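Local coordinates for protein histidine kinase (Caulobacter vibrioides, PDB 6TNE) that probably accepts and passes on a phosphoryl group in a phosphorelay, as the receiver domain of a hybrid histidine kinase, at residues F5-E9 with D10-S14; R13-A16 with A17-R21; P62-L65 with K66-G70; I105-K108 with T109-E112. All coordinates share one frame; numbering follows the deposited sequence.

Contact 1: residues F5-E9 with D10-S14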
ATOM      1  N   PHE A   5      -0.272  -0.780   3.839  1.00 11.68           N
ATOM      2  CA  PHE A   5       0.602   0.334   3.459  1.00 10.97           C
ATOM      3  C   PHE A   5       2.022  -0.082   3.799  1.00 10.29           C
ATOM      4  O   PHE A   5       2.366  -0.224   4.984  1.00 11.04           O
ATOM      5  CB  PHE A   5       0.197   1.607   4.220  1.00 12.61           C
ATOM      6  CG  PHE A   5       0.702   2.877   3.608  1.00 11.60           C
ATOM      7  CD1 PHE A   5       2.031   3.110   3.350  1.00 15.35           C
ATOM      8  CD2 PHE A   5      -0.195   3.849   3.201  1.00 15.50           C
ATOM      9  CE1 PHE A   5       2.455   4.295   2.741  1.00 16.01           C
ATOM     10  CE2 PHE A   5       0.215   5.054   2.611  1.00 17.96           C
ATOM     11  CZ  PHE A   5       1.557   5.282   2.374  1.00 15.79           C
ATOM     12  N   VAL A   6       2.846  -0.276   2.779  1.00 10.04           N
ATOM     13  CA  VAL A   6       4.197  -0.807   2.906  1.00 10.01           C
ATOM     14  C   VAL A   6       5.175   0.296   2.541  1.00  9.74           C
ATOM     15  O   VAL A   6       5.199   0.769   1.399  1.00 11.24           O
ATOM     16  CB  VAL A   6       4.384  -2.031   2.007  1.00 10.65           C
ATOM     17  CG1 VAL A   6       5.714  -2.711   2.327  1.00 12.05           C
ATOM     18  CG2 VAL A   6       3.185  -2.980   2.105  1.00 11.87           C
ATOM     19  N   GLU A   7       5.986   0.730   3.508  1.00 10.08           N
ATOM     20  CA  GLU A   7       6.906   1.847   3.316  1.00 10.35           C
ATOM     21  C   GLU A   7       7.963   1.724   4.405  1.00 11.54           C
ATOM     22  O   GLU A   7       7.637   1.650   5.588  1.00 12.27           O
ATOM     23  CB  GLU A   7       6.126   3.168   3.397  1.00 11.84           C
ATOM     24  CG  GLU A   7       6.968   4.429   3.533  1.00 14.53           C
ATOM     25  CD  GLU A   7       7.902   4.612   2.389  1.00 14.65           C
ATOM     26  OE1 GLU A   7       7.444   4.970   1.303  1.00 17.49           O
ATOM     27  OE2 GLU A   7       9.115   4.377   2.533  1.00 17.27           O
ATOM     28  N   ASP A   8       9.238   1.694   3.993  1.00 12.87           N
ATOM     29  CA  ASP A   8      10.326   1.534   4.953  1.00 13.70           C
ATOM     30  C   ASP A   8      10.619   2.802   5.731  1.00 14.10           C
ATOM     31  O   ASP A   8      11.217   2.723   6.819  1.00 16.72           O
ATOM     32  CB  ASP A   8      11.598   1.049   4.277  1.00 16.50           C
ATOM     33  CG  ASP A   8      12.057   1.976   3.213  1.00 17.99           C
ATOM     34  OD1 ASP A   8      11.295   2.238   2.279  1.00 19.49           O
ATOM     35  OD2 ASP A   8      13.225   2.419   3.284  1.00 21.64           O
ATOM     36  N   GLU A   9      10.337   3.978   5.165  1.00 13.17           N
ATOM     37  CA  GLU A   9      10.638   5.225   5.840  1.00 14.62           C
ATOM     38  C   GLU A   9       9.542   5.504   6.856  1.00 13.69           C
ATOM     39  O   GLU A   9       8.410   5.856   6.496  1.00 13.51           O
ATOM     40  CB  GLU A   9      10.694   6.343   4.827  1.00 17.79           C
ATOM     41  CG  GLU A   9      11.365   7.593   5.331  1.00 30.10           C
ATOM     42  CD  GLU A   9      11.747   8.501   4.180  1.00 35.49           C
ATOM     43  OE1 GLU A   9      11.850   7.987   3.038  1.00 35.85           O
ATOM     44  OE2 GLU A   9      11.903   9.719   4.417  1.00 39.81           O
ATOM     45  N   ASP A  10       9.881   5.348   8.131  1.00 15.17           N
ATOM     46  CA  ASP A  10       8.872   5.353   9.180  1.00 16.16           C
ATOM     47  C   ASP A  10       8.051   6.639   9.200  1.00 13.40           C
ATOM     48  O   ASP A  10       6.838   6.597   9.350  1.00 14.43           O
ATOM     49  CB  ASP A  10       9.485   5.066  10.549  1.00 21.64           C
ATOM     50  CG  ASP A  10      10.006   3.606  10.681  1.00 28.16           C
ATOM     51  OD1 ASP A  10      10.950   3.431  11.478  1.00 32.70           O
ATOM     52  OD2 ASP A  10       9.540   2.639  10.004  1.00 29.89           O
ATOM     53  N   ALA A  11       8.708   7.797   9.138  1.00 13.47           N
ATOM     54  CA  ALA A  11       7.970   9.050   9.264  1.00 14.75           C
ATOM     55  C   ALA A  11       7.036   9.281   8.072  1.00 14.15           C
ATOM     56  O   ALA A  11       5.936   9.805   8.243  1.00 16.77           O
ATOM     57  CB  ALA A  11       8.950  10.205   9.430  1.00 17.98           C
ATOM     58  N   VAL A  12       7.448   8.885   6.852  1.00 13.98           N
ATOM     59  CA  VAL A  12       6.570   9.005   5.684  1.00 14.66           C
ATOM     60  C   VAL A  12       5.368   8.077   5.833  1.00 13.47           C
ATOM     61  O   VAL A  12       4.202   8.480   5.644  1.00 14.90           O
ATOM     62  CB  VAL A  12       7.378   8.658   4.420  1.00 17.47           C
ATOM     63  CG1 VAL A  12       6.484   8.520   3.200  1.00 19.05           C
ATOM     64  CG2 VAL A  12       8.512   9.695   4.245  1.00 22.59           C
ATOM     65  N   ARG A  13       5.623   6.820   6.210  1.00 12.80           N
ATOM     66  CA  ARG A  13       4.543   5.870   6.358  1.00 12.63           C
ATOM     67  C   ARG A  13       3.580   6.301   7.447  1.00 11.84           C
ATOM     68  O   ARG A  13       2.353   6.211   7.294  1.00 13.65           O
ATOM     69  CB  ARG A  13       5.122   4.507   6.699  1.00 13.45           C
ATOM     70  CG  ARG A  13       4.074   3.431   6.695  1.00 12.82           C
ATOM     71  CD  ARG A  13       4.649   2.098   7.214  1.00 15.50           C
ATOM     72  NE  ARG A  13       4.997   2.186   8.625  1.00 14.76           N
ATOM     73  CZ  ARG A  13       6.214   2.140   9.140  1.00 15.67           C
ATOM     74  NH1 ARG A  13       7.304   1.955   8.376  1.00 16.96           N
ATOM     75  NH2 ARG A  13       6.353   2.310  10.437  1.00 18.32           N
ATOM     76  N   SER A  14       4.123   6.758   8.586  1.00 12.40           N
ATOM     77  CA  SER A  14       3.270   7.064   9.741  1.00 12.95           C
ATOM     78  C   SER A  14       2.381   8.255   9.455  1.00 12.29           C
ATOM     79  O   SER A  14       1.218   8.258   9.867  1.00 13.57           O
ATOM     80  CB  SER A  14       4.128   7.383  10.969  1.00 15.72           C
ATOM     81  OG  SER A  14       4.946   6.311  11.347  1.00 19.39           O
TER
HETATM   82  O   HOH W   1      11.657   0.876   8.947  1.00 33.42           O
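Arg13 lays its aliphatic stem across Glu7, with Arg13 CB 3.7 Å from Glu7 CG, and then turns its charged end back along the loop. The stem leaves CB with CG anti to the backbone N (chi1 -173°), while the bend at chi3 swings the guanidinium toward the loop backbone. Arg13 NH1 donates a hydrogen bond to Glu7 O at 2.8 Å, in the guanidinium plane. Arg13 NH1 also reaches Asp10 OD2 at 2.8 Å in a salt bridge on the anti lone pair, so two acceptors at its edge hold the group's rotation. A long arginine suits this place because its methylenes can also pass Phe5, whose CD1 lies 3.9 Å from Arg13 CG; ring and guanidinium planes stand 72° apart. Val12 turns CG2 to the carboxylate end of Glu9, 3.4 Å from Glu9 OE2. Glu9 is the N-cap residue, and its O receives Arg13 N at 3.0 Å. Glu7 bends at chi2, which lets OE2 accept from Glu9 N at 2.9 Å; OE1 pairs with Lys103. A water bridges Asp8 O and Asp10 OD2. The turn joins strand 2-6 to helix 10-21 beside Asp53, at the acidic end of the sheet that, as in other receiver domains, is probably the phosphorylation site. Arg13 NE grips Glu29 of the neighbouring strand 26-30, while Phe5 packs between strand 49-53 and the helix.

Contact 2: residues R13-A16 with A17-R21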
ATOM      1  N   ARG A  13       5.623   6.820   6.210  1.00 12.80           N
ATOM      2  CA  ARG A  13       4.543   5.870   6.358  1.00 12.63           C
ATOM      3  C   ARG A  13       3.580   6.301   7.447  1.00 11.84           C
ATOM      4  O   ARG A  13       2.353   6.211   7.294  1.00 13.65           O
ATOM      5  CB  ARG A  13       5.122   4.507   6.699  1.00 13.45           C
ATOM      6  CG  ARG A  13       4.074   3.431   6.695  1.00 12.82           C
ATOM      7  CD  ARG A  13       4.649   2.098   7.214  1.00 15.50           C
ATOM      8  NE  ARG A  13       4.997   2.186   8.625  1.00 14.76           N
ATOM      9  CZ  ARG A  13       6.214   2.140   9.140  1.00 15.67           C
ATOM     10  NH1 ARG A  13       7.304   1.955   8.376  1.00 16.96           N
ATOM     11  NH2 ARG A  13       6.353   2.310  10.437  1.00 18.32           N
ATOM     12  N   SER A  14       4.123   6.758   8.586  1.00 12.40           N
ATOM     13  CA  SER A  14       3.270   7.064   9.741  1.00 12.95           C
ATOM     14  C   SER A  14       2.381   8.255   9.455  1.00 12.29           C
ATOM     15  O   SER A  14       1.218   8.258   9.867  1.00 13.57           O
ATOM     16  CB  SER A  14       4.128   7.383  10.969  1.00 15.72           C
ATOM     17  OG  SER A  14       4.946   6.311  11.347  1.00 19.39           O
ATOM     18  N   VAL A  15       2.920   9.297   8.815  1.00 12.40           N
ATOM     19  CA  VAL A  15       2.089  10.451   8.467  1.00 12.91           C
ATOM     20  C   VAL A  15       0.929  10.004   7.590  1.00 11.74           C
ATOM     21  O   VAL A  15      -0.241  10.324   7.847  1.00 13.47           O
ATOM     22  CB  VAL A  15       2.934  11.541   7.792  1.00 13.26           C
ATOM     23  CG1 VAL A  15       2.053  12.595   7.115  1.00 15.14           C
ATOM     24  CG2 VAL A  15       3.921  12.158   8.770  1.00 14.36           C
ATOM     25  N   ALA A  16       1.244   9.291   6.505  1.00 12.10           N
ATOM     26  CA  ALA A  16       0.207   8.898   5.553  1.00 13.00           C
ATOM     27  C   ALA A  16      -0.803   7.976   6.217  1.00 12.16           C
ATOM     28  O   ALA A  16      -2.025   8.106   5.997  1.00 13.31           O
ATOM     29  CB  ALA A  16       0.844   8.241   4.318  1.00 14.69           C
ATOM     30  N   ALA A  17      -0.326   7.029   7.025  1.00 12.91           N
ATOM     31  CA  ALA A  17      -1.240   6.098   7.697  1.00 13.40           C
ATOM     32  C   ALA A  17      -2.191   6.856   8.625  1.00 13.88           C
ATOM     33  O   ALA A  17      -3.396   6.590   8.670  1.00 15.57           O
ATOM     34  CB  ALA A  17      -0.464   5.035   8.495  1.00 14.88           C
ATOM     35  N   ARG A  18      -1.651   7.771   9.439  1.00 13.82           N
ATOM     36  CA  ARG A  18      -2.484   8.526  10.375  1.00 14.47           C
ATOM     37  C   ARG A  18      -3.499   9.395   9.639  1.00 15.44           C
ATOM     38  O   ARG A  18      -4.651   9.527  10.069  1.00 17.97           O
ATOM     39  CB  ARG A  18      -1.590   9.352  11.301  1.00 16.10           C
ATOM     40  CG  ARG A  18      -0.866   8.472  12.292  1.00 16.55           C
ATOM     41  CD  ARG A  18       0.099   9.266  13.144  1.00 18.53           C
ATOM     42  NE  ARG A  18      -0.649  10.134  14.058  1.00 19.66           N
ATOM     43  CZ  ARG A  18      -0.071  11.047  14.826  1.00 20.53           C
ATOM     44  NH1 ARG A  18       1.236  11.227  14.753  1.00 21.18           N
ATOM     45  NH2 ARG A  18      -0.809  11.797  15.638  1.00 23.13           N
ATOM     46  N   LEU A  19      -3.086  10.010   8.522  1.00 14.77           N
ATOM     47  CA  LEU A  19      -4.008  10.847   7.772  1.00 17.68           C
ATOM     48  C   LEU A  19      -5.076  10.029   7.085  1.00 17.24           C
ATOM     49  O   LEU A  19      -6.228  10.480   6.978  1.00 19.13           O
ATOM     50  CB  LEU A  19      -3.263  11.754   6.808  1.00 17.72           C
ATOM     51  CG  LEU A  19      -2.486  12.814   7.575  1.00 22.31           C
ATOM     52  CD1 LEU A  19      -1.458  13.493   6.673  1.00 23.59           C
ATOM     53  CD2 LEU A  19      -3.394  13.872   8.180  1.00 23.84           C
ATOM     54  N   LEU A  20      -4.742   8.796   6.668  1.00 14.65           N
ATOM     55  CA  LEU A  20      -5.758   7.928   6.095  1.00 16.77           C
ATOM     56  C   LEU A  20      -6.709   7.424   7.192  1.00 17.12           C
ATOM     57  O   LEU A  20      -7.928   7.324   6.979  1.00 18.75           O
ATOM     58  CB  LEU A  20      -5.065   6.808   5.357  1.00 15.53           C
ATOM     59  CG  LEU A  20      -4.869   6.755   3.861  1.00 23.69           C
ATOM     60  CD1 LEU A  20      -5.487   7.780   2.901  1.00 20.39           C
ATOM     61  CD2 LEU A  20      -3.577   6.041   3.436  1.00 20.12           C
ATOM     62  N   ARG A  21      -6.179   7.095   8.374  1.00 17.37           N
ATOM     63  CA  ARG A  21      -7.072   6.696   9.477  1.00 19.81           C
ATOM     64  C   ARG A  21      -8.048   7.812   9.844  1.00 22.84           C
ATOM     65  O   ARG A  21      -9.191   7.546  10.248  1.00 23.89           O
ATOM     66  CB  ARG A  21      -6.255   6.276  10.700  1.00 20.25           C
ATOM     67  CG  ARG A  21      -5.516   4.978  10.565  1.00 18.88           C
ATOM     68  CD  ARG A  21      -4.791   4.568  11.879  1.00 20.42           C
ATOM     69  NE  ARG A  21      -3.924   3.445  11.565  1.00 18.36           N
ATOM     70  CZ  ARG A  21      -2.588   3.513  11.540  1.00 16.20           C
ATOM     71  NH1 ARG A  21      -1.969   4.628  11.916  1.00 17.91           N
ATOM     72  NH2 ARG A  21      -1.900   2.462  11.103  1.00 16.31           N
TER
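Val15 and Leu19 lie side by side, one turn apart, on the first helix of the CheY-like receiver fold, a three-layer alpha/beta sandwich of alternating strands and helices in which helix 10-21 makes the crossover between parallel strands 2-6 and 26-30. The backbone interactions are regular: four consecutive i to i+4 hydrogen bonds run from Ala17, Arg18, Leu19 and Leu20 back to Arg13, Ser14, Val15 and Ala16. The first, Ala17 N to Arg13 O, is 2.8 Å long, and such an unbroken ladder keeps successive side chains about 100° apart.

The apolar interactions follow from that spacing. Val15 CG1 touches Leu19 CD1 at 3.7 Å, both chains pointing the same way. Beta-branched Val15 and the longer Leu19 thereby cover each other on the outer flank. Ala16 and Ala17 are small and buried: Ala16 sits against Phe5, Ala17 against Val27 and Glu29, so their methyl groups let the helix come close to the sheet. Leu20, longer, reaches down between Ile3 and Val27.

Charged groups line the remaining sides. Arg21 NH2 bonds to Val27 O and forms a salt bridge with Glu29. Arg18 points its end away from the helix, yet its stem stays close to the backbone: with CG beside the backbone N (chi1 -72°), Arg18 CG rests 3.2 Å from Ser14 O.

Contact 3: residues P62-L65 with K66-G70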
ATOM      1  N   PRO A  62       7.217  -4.261  -6.532  1.00 12.11           N
ATOM      2  CA  PRO A  62       6.658  -5.135  -7.584  1.00 12.97           C
ATOM      3  C   PRO A  62       6.871  -6.624  -7.317  1.00 13.15           C
ATOM      4  O   PRO A  62       5.986  -7.443  -7.603  1.00 14.21           O
ATOM      5  CB  PRO A  62       7.366  -4.634  -8.844  1.00 14.22           C
ATOM      6  CG  PRO A  62       7.555  -3.181  -8.524  1.00 14.67           C
ATOM      7  CD  PRO A  62       7.985  -3.145  -7.110  1.00 13.67           C
ATOM      8  N   THR A  63       8.002  -6.991  -6.712  1.00 13.38           N
ATOM      9  CA  THR A  63       8.213  -8.378  -6.297  1.00 13.43           C
ATOM     10  C   THR A  63       7.256  -8.785  -5.189  1.00 12.52           C
ATOM     11  O   THR A  63       6.715  -9.905  -5.208  1.00 13.53           O
ATOM     12  CB  THR A  63       9.686  -8.575  -5.911  1.00 15.77           C
ATOM     13  OG1 THR A  63      10.518  -8.306  -7.038  1.00 16.14           O
ATOM     14  CG2 THR A  63       9.939  -9.992  -5.383  1.00 16.98           C
ATOM     15  N   LEU A  64       7.048  -7.900  -4.216  1.00 12.06           N
ATOM     16  CA  LEU A  64       6.022  -8.138  -3.211  1.00 11.67           C
ATOM     17  C   LEU A  64       4.682  -8.398  -3.877  1.00 11.71           C
ATOM     18  O   LEU A  64       3.980  -9.343  -3.501  1.00 12.57           O
ATOM     19  CB  LEU A  64       5.941  -6.944  -2.255  1.00 12.29           C
ATOM     20  CG  LEU A  64       4.683  -6.924  -1.370  1.00 12.05           C
ATOM     21  CD1 LEU A  64       4.648  -8.144  -0.412  1.00 12.88           C
ATOM     22  CD2 LEU A  64       4.658  -5.614  -0.590  1.00 12.94           C
ATOM     23  N   LEU A  65       4.306  -7.592  -4.875  1.00 12.05           N
ATOM     24  CA  LEU A  65       3.028  -7.819  -5.541  1.00 12.50           C
ATOM     25  C   LEU A  65       2.990  -9.200  -6.168  1.00 13.29           C
ATOM     26  O   LEU A  65       1.983  -9.905  -6.087  1.00 14.52           O
ATOM     27  CB  LEU A  65       2.798  -6.732  -6.594  1.00 14.76           C
ATOM     28  CG  LEU A  65       1.510  -6.901  -7.389  1.00 14.78           C
ATOM     29  CD1 LEU A  65       0.325  -6.941  -6.378  1.00 17.82           C
ATOM     30  CD2 LEU A  65       1.340  -5.813  -8.413  1.00 17.11           C
ATOM     31  N   LYS A  66       4.069  -9.610  -6.820  1.00 14.43           N
ATOM     32  CA  LYS A  66       4.065 -10.938  -7.425  1.00 16.89           C
ATOM     33  C   LYS A  66       3.840 -12.023  -6.380  1.00 16.71           C
ATOM     34  O   LYS A  66       3.110 -12.990  -6.628  1.00 18.18           O
ATOM     35  CB  LYS A  66       5.381 -11.133  -8.130  1.00 21.18           C
ATOM     36  CG  LYS A  66       5.356 -10.545  -9.533  1.00 27.09           C
ATOM     37  CD  LYS A  66       4.401 -11.349 -10.419  1.00 36.29           C
ATOM     38  CE  LYS A  66       4.451 -10.951 -11.903  1.00 44.09           C
ATOM     39  NZ  LYS A  66       3.135 -11.168 -12.585  1.00 41.75           N
ATOM     40  N   LYS A  67       4.435 -11.874  -5.215  1.00 15.10           N
ATOM     41  CA  LYS A  67       4.282 -12.873  -4.171  1.00 15.57           C
ATOM     42  C   LYS A  67       2.945 -12.801  -3.453  1.00 14.28           C
ATOM     43  O   LYS A  67       2.444 -13.821  -2.958  1.00 16.35           O
ATOM     44  CB  LYS A  67       5.417 -12.742  -3.170  1.00 16.00           C
ATOM     45  CG  LYS A  67       6.756 -13.053  -3.751  1.00 19.36           C
ATOM     46  CD  LYS A  67       7.843 -12.874  -2.716  1.00 23.66           C
ATOM     47  CE  LYS A  67       9.228 -13.150  -3.261  1.00 26.35           C
ATOM     48  NZ  LYS A  67       9.361 -14.569  -3.674  1.00 33.38           N
ATOM     49  N   ALA A  68       2.357 -11.609  -3.393  1.00 13.72           N
ATOM     50  CA  ALA A  68       1.198 -11.364  -2.544  1.00 13.84           C
ATOM     51  C   ALA A  68      -0.093 -11.252  -3.325  1.00 13.15           C
ATOM     52  O   ALA A  68      -1.142 -11.231  -2.717  1.00 14.39           O
ATOM     53  CB  ALA A  68       1.381 -10.065  -1.740  1.00 14.80           C
ATOM     54  N   ARG A  69      -0.038 -11.209  -4.658  1.00 15.21           N
ATOM     55  CA  ARG A  69      -1.230 -10.948  -5.447  1.00 16.72           C
ATOM     56  C   ARG A  69      -2.339 -11.942  -5.164  1.00 14.97           C
ATOM     57  O   ARG A  69      -3.507 -11.544  -5.081  1.00 16.61           O
ATOM     58  CB  ARG A  69      -0.854 -10.973  -6.943  1.00 22.26           C
ATOM     59  CG  ARG A  69      -1.874 -10.411  -7.926  0.57 32.08           C
ATOM     60  CD  ARG A  69      -2.699  -9.343  -7.277  0.57 29.15           C
ATOM     61  NE  ARG A  69      -2.886  -8.146  -8.093  0.57 25.66           N
ATOM     62  CZ  ARG A  69      -3.796  -7.240  -7.784  0.57 36.06           C
ATOM     63  NH1 ARG A  69      -3.959  -6.141  -8.533  0.57 26.47           N
ATOM     64  NH2 ARG A  69      -4.531  -7.448  -6.698  0.57 28.41           N
ATOM     65  N   GLY A  70      -1.996 -13.224  -5.005  1.00 14.28           N
ATOM     66  CA  GLY A  70      -3.013 -14.232  -4.694  1.00 14.66           C
ATOM     67  C   GLY A  70      -3.756 -13.933  -3.386  1.00 13.96           C
ATOM     68  O   GLY A  70      -4.981 -14.041  -3.306  1.00 14.19           O
TER
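One face of the Arg69 guanidinium carries the CD1 methyl of Leu65, with Leu65 CD1 3.8 Å from Arg69 NE; the two side chains lie alongside and point the same way. Arg69 was modelled in two conformers, so this packing describes one of them and is to that extent doubtful. In this conformer NH2 donates to Ala75 O, and NH1 makes a weak bond to Thr96 O. The five-membered ring of Pro62 turns instead to Phe79 of strand 77-81.

Leucine suits positions 64 and 65 because both face inward. Leu65, with CG anti to its backbone N (chi1 178°), packs on Val77 and Phe79. Leu64 turns the other way, its CD1 4.0 Å from Ala68 CB, and together with Ala68 it faces helix 33-42, where a small alanine permits close approach. Outward, Thr63 CG2 runs beside the Lys67 stem, 3.9 Å from Lys67 CE, while Thr63 OG1 bonds to Asp60.

The backbone shows a change along the helix. Lys66 N reaches Pro62 O at 3.0 Å in a good i to i+4 bond. Ala68 N donates to Leu64 O at 2.8 Å and secondarily, weakly, to Leu65 O at 3.2 Å. Leu65 O also receives a weak bond from Arg69 N at 2.8 Å. Helix 61-72 is amphipathic: its leucines and alanine bury hydrocarbon, whereas lysines extend to the solvent side and arginine to the helix's flank. The Lys66-Glu95 salt bridge ties the helix to the chain after the unmodelled loop, while Arg69 holds the turn before strand 77-81.

Contact 4: residues I105-K108 with T109-E112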
ATOM      1  N   ILE A 105       4.556  12.613  -1.355  1.00 31.08           N
ATOM      2  CA  ILE A 105       3.116  12.411  -1.387  1.00 31.63           C
ATOM      3  C   ILE A 105       2.407  13.666  -0.892  1.00 28.45           C
ATOM      4  O   ILE A 105       2.757  14.228   0.148  1.00 31.08           O
ATOM      5  CB  ILE A 105       2.732  11.213  -0.507  1.00 39.26           C
ATOM      6  CG1 ILE A 105       3.326   9.922  -1.065  1.00 45.72           C
ATOM      7  CG2 ILE A 105       1.216  11.138  -0.342  1.00 42.62           C
ATOM      8  CD1 ILE A 105       3.119   9.747  -2.555  1.00 45.65           C
ATOM      9  N   ASP A 106       1.403  14.088  -1.636  1.00 28.94           N
ATOM     10  CA  ASP A 106       0.472  15.144  -1.284  1.00 33.06           C
ATOM     11  C   ASP A 106      -0.781  14.439  -0.744  1.00 24.44           C
ATOM     12  O   ASP A 106      -1.324  13.590  -1.438  1.00 23.55           O
ATOM     13  CB  ASP A 106       0.232  15.770  -2.663  1.00 43.87           C
ATOM     14  CG  ASP A 106      -0.773  16.856  -2.684  1.00 39.99           C
ATOM     15  OD1 ASP A 106      -0.377  18.038  -2.677  1.00 41.14           O
ATOM     16  OD2 ASP A 106      -1.955  16.532  -2.834  1.00 37.82           O
ATOM     17  N   ILE A 107      -1.204  14.727   0.509  1.00 23.46           N
ATOM     18  CA  ILE A 107      -2.322  13.964   1.109  1.00 24.92           C
ATOM     19  C   ILE A 107      -3.607  14.114   0.308  1.00 24.34           C
ATOM     20  O   ILE A 107      -4.364  13.153   0.142  1.00 24.09           O
ATOM     21  CB  ILE A 107      -2.544  14.251   2.613  1.00 28.69           C
ATOM     22  CG1 ILE A 107      -3.579  13.290   3.217  1.00 33.97           C
ATOM     23  CG2 ILE A 107      -3.143  15.623   2.864  1.00 30.55           C
ATOM     24  CD1 ILE A 107      -3.355  11.788   2.936  1.00 37.30           C
ATOM     25  N   LYS A 108      -3.893  15.319  -0.176  1.00 24.16           N
ATOM     26  CA  LYS A 108      -5.105  15.520  -0.956  1.00 25.54           C
ATOM     27  C   LYS A 108      -5.121  14.580  -2.149  1.00 23.99           C
ATOM     28  O   LYS A 108      -6.130  13.920  -2.424  1.00 25.16           O
ATOM     29  CB  LYS A 108      -5.201  16.976  -1.412  1.00 28.14           C
ATOM     30  CG  LYS A 108      -6.443  17.232  -2.303  1.00 36.63           C
ATOM     31  CD  LYS A 108      -6.657  18.730  -2.622  1.00 46.07           C
ATOM     32  CE  LYS A 108      -7.827  18.928  -3.610  1.00 49.72           C
ATOM     33  NZ  LYS A 108      -8.367  20.335  -3.662  1.00 43.57           N
ATOM     34  N   THR A 109      -3.979  14.459  -2.834  1.00 23.28           N
ATOM     35  CA  THR A 109      -3.907  13.590  -3.994  1.00 25.17           C
ATOM     36  C   THR A 109      -3.950  12.133  -3.569  1.00 20.18           C
ATOM     37  O   THR A 109      -4.648  11.323  -4.196  1.00 20.97           O
ATOM     38  CB  THR A 109      -2.637  13.878  -4.787  1.00 25.82           C
ATOM     39  OG1 THR A 109      -2.624  15.272  -5.114  1.00 28.77           O
ATOM     40  CG2 THR A 109      -2.633  13.036  -6.074  1.00 28.54           C
ATOM     41  N   LEU A 110      -3.233  11.774  -2.495  1.00 19.33           N
ATOM     42  CA  LEU A 110      -3.283  10.390  -2.023  1.00 17.40           C
ATOM     43  C   LEU A 110      -4.722   9.984  -1.709  1.00 17.70           C
ATOM     44  O   LEU A 110      -5.195   8.906  -2.119  1.00 17.60           O
ATOM     45  CB  LEU A 110      -2.412  10.222  -0.778  1.00 21.78           C
ATOM     46  CG  LEU A 110      -2.431   8.833  -0.115  1.00 21.88           C
ATOM     47  CD1 LEU A 110      -1.826   7.809  -1.049  1.00 24.98           C
ATOM     48  CD2 LEU A 110      -1.725   8.901   1.239  1.00 24.11           C
ATOM     49  N   ALA A 111      -5.425  10.816  -0.931  1.00 18.86           N
ATOM     50  CA  ALA A 111      -6.800  10.495  -0.554  1.00 21.88           C
ATOM     51  C   ALA A 111      -7.709  10.384  -1.778  1.00 20.04           C
ATOM     52  O   ALA A 111      -8.579   9.502  -1.852  1.00 21.40           O
ATOM     53  CB  ALA A 111      -7.311  11.527   0.445  1.00 22.72           C
ATOM     54  N   GLU A 112      -7.537  11.281  -2.744  1.00 22.62           N
ATOM     55  CA  GLU A 112      -8.318  11.210  -3.973  1.00 25.70           C
ATOM     56  C   GLU A 112      -8.088   9.884  -4.701  1.00 22.63           C
ATOM     57  O   GLU A 112      -9.040   9.259  -5.172  1.00 23.05           O
ATOM     58  CB  GLU A 112      -7.883  12.369  -4.848  1.00 28.57           C
ATOM     59  CG  GLU A 112      -8.480  12.489  -6.195  1.00 37.03           C
ATOM     60  CD  GLU A 112      -8.141  13.849  -6.805  1.00 46.53           C
ATOM     61  OE1 GLU A 112      -8.815  14.261  -7.766  1.00 49.98           O
ATOM     62  OE2 GLU A 112      -7.195  14.507  -6.316  1.00 51.14           O
TER
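Asp106 turns its side chain over the first turn of helix 107-118 to meet Thr109, and each atom on the way finds part of that residue. Asp106 CB lies 3.8 Å from Thr109 OG1. With CG anti to the backbone N (chi1 176°), Asp106 CG comes within 3.4 Å of Thr109 OG1. At the tip, Asp106 OD2 accepts twice: from Thr109 OG1 at 2.7 Å, well above the carboxylate plane, and from Thr109 N at 2.9 Å on the anti lone pair. Asp106 is therefore the N-cap, its oxygen taking up an amide that has no earlier helical carbonyl to bond. Aspartate fits because it is short enough to fold back, and its negative charge would probably interact well with the positive end of the helix dipole. Threonine fits the third helical position because its hydroxyl lies beside the backbone N, presenting both donors to one oxygen.

The regular bonds begin at once, Leu110 N reaching Asp106 O at 2.8 Å. Around them lies a small apolar cluster: Ile105 CG2 touches Leu110 CB at 3.8 Å, and Ile107 CD1 touches Leu110 CD2 at 3.7 Å, so branched side chains meet Leu110 before and after the cap.

Leu110 carries this cluster into the fold, packing on Ala16 and Leu20 of helix 10-21, on Met78 of strand 77-81 and on Leu101 of strand 98-102. Ile105 touches Ile80, and Ile107 rests on Leu19, leaving the capping carboxylate at the surface.

Overall arrangement
The four contacts follow one another along a single receiver domain built on a five-stranded parallel sheet. Contacts 1 and 2 overlap at Arg13 and Ser14 on helix 10-21, with centres about 9 Å apart, and Phe5 carries the packing from the sheet to Ala16 and Leu20. Contact 4 opens the last helix, 107-118, beside helix 10-21; its centre is about 11 Å from that of contact 2. Contact 3, on helix 61-72, lies on the opposite side of the chain's centre from contacts 2 and 4, about 23 and 24 Å away, centre to centre. Strand 2-6 links the two sides, Val6 touching Leu64, so helices flank the sheet whose acidic end probably carries the phosphorylation site.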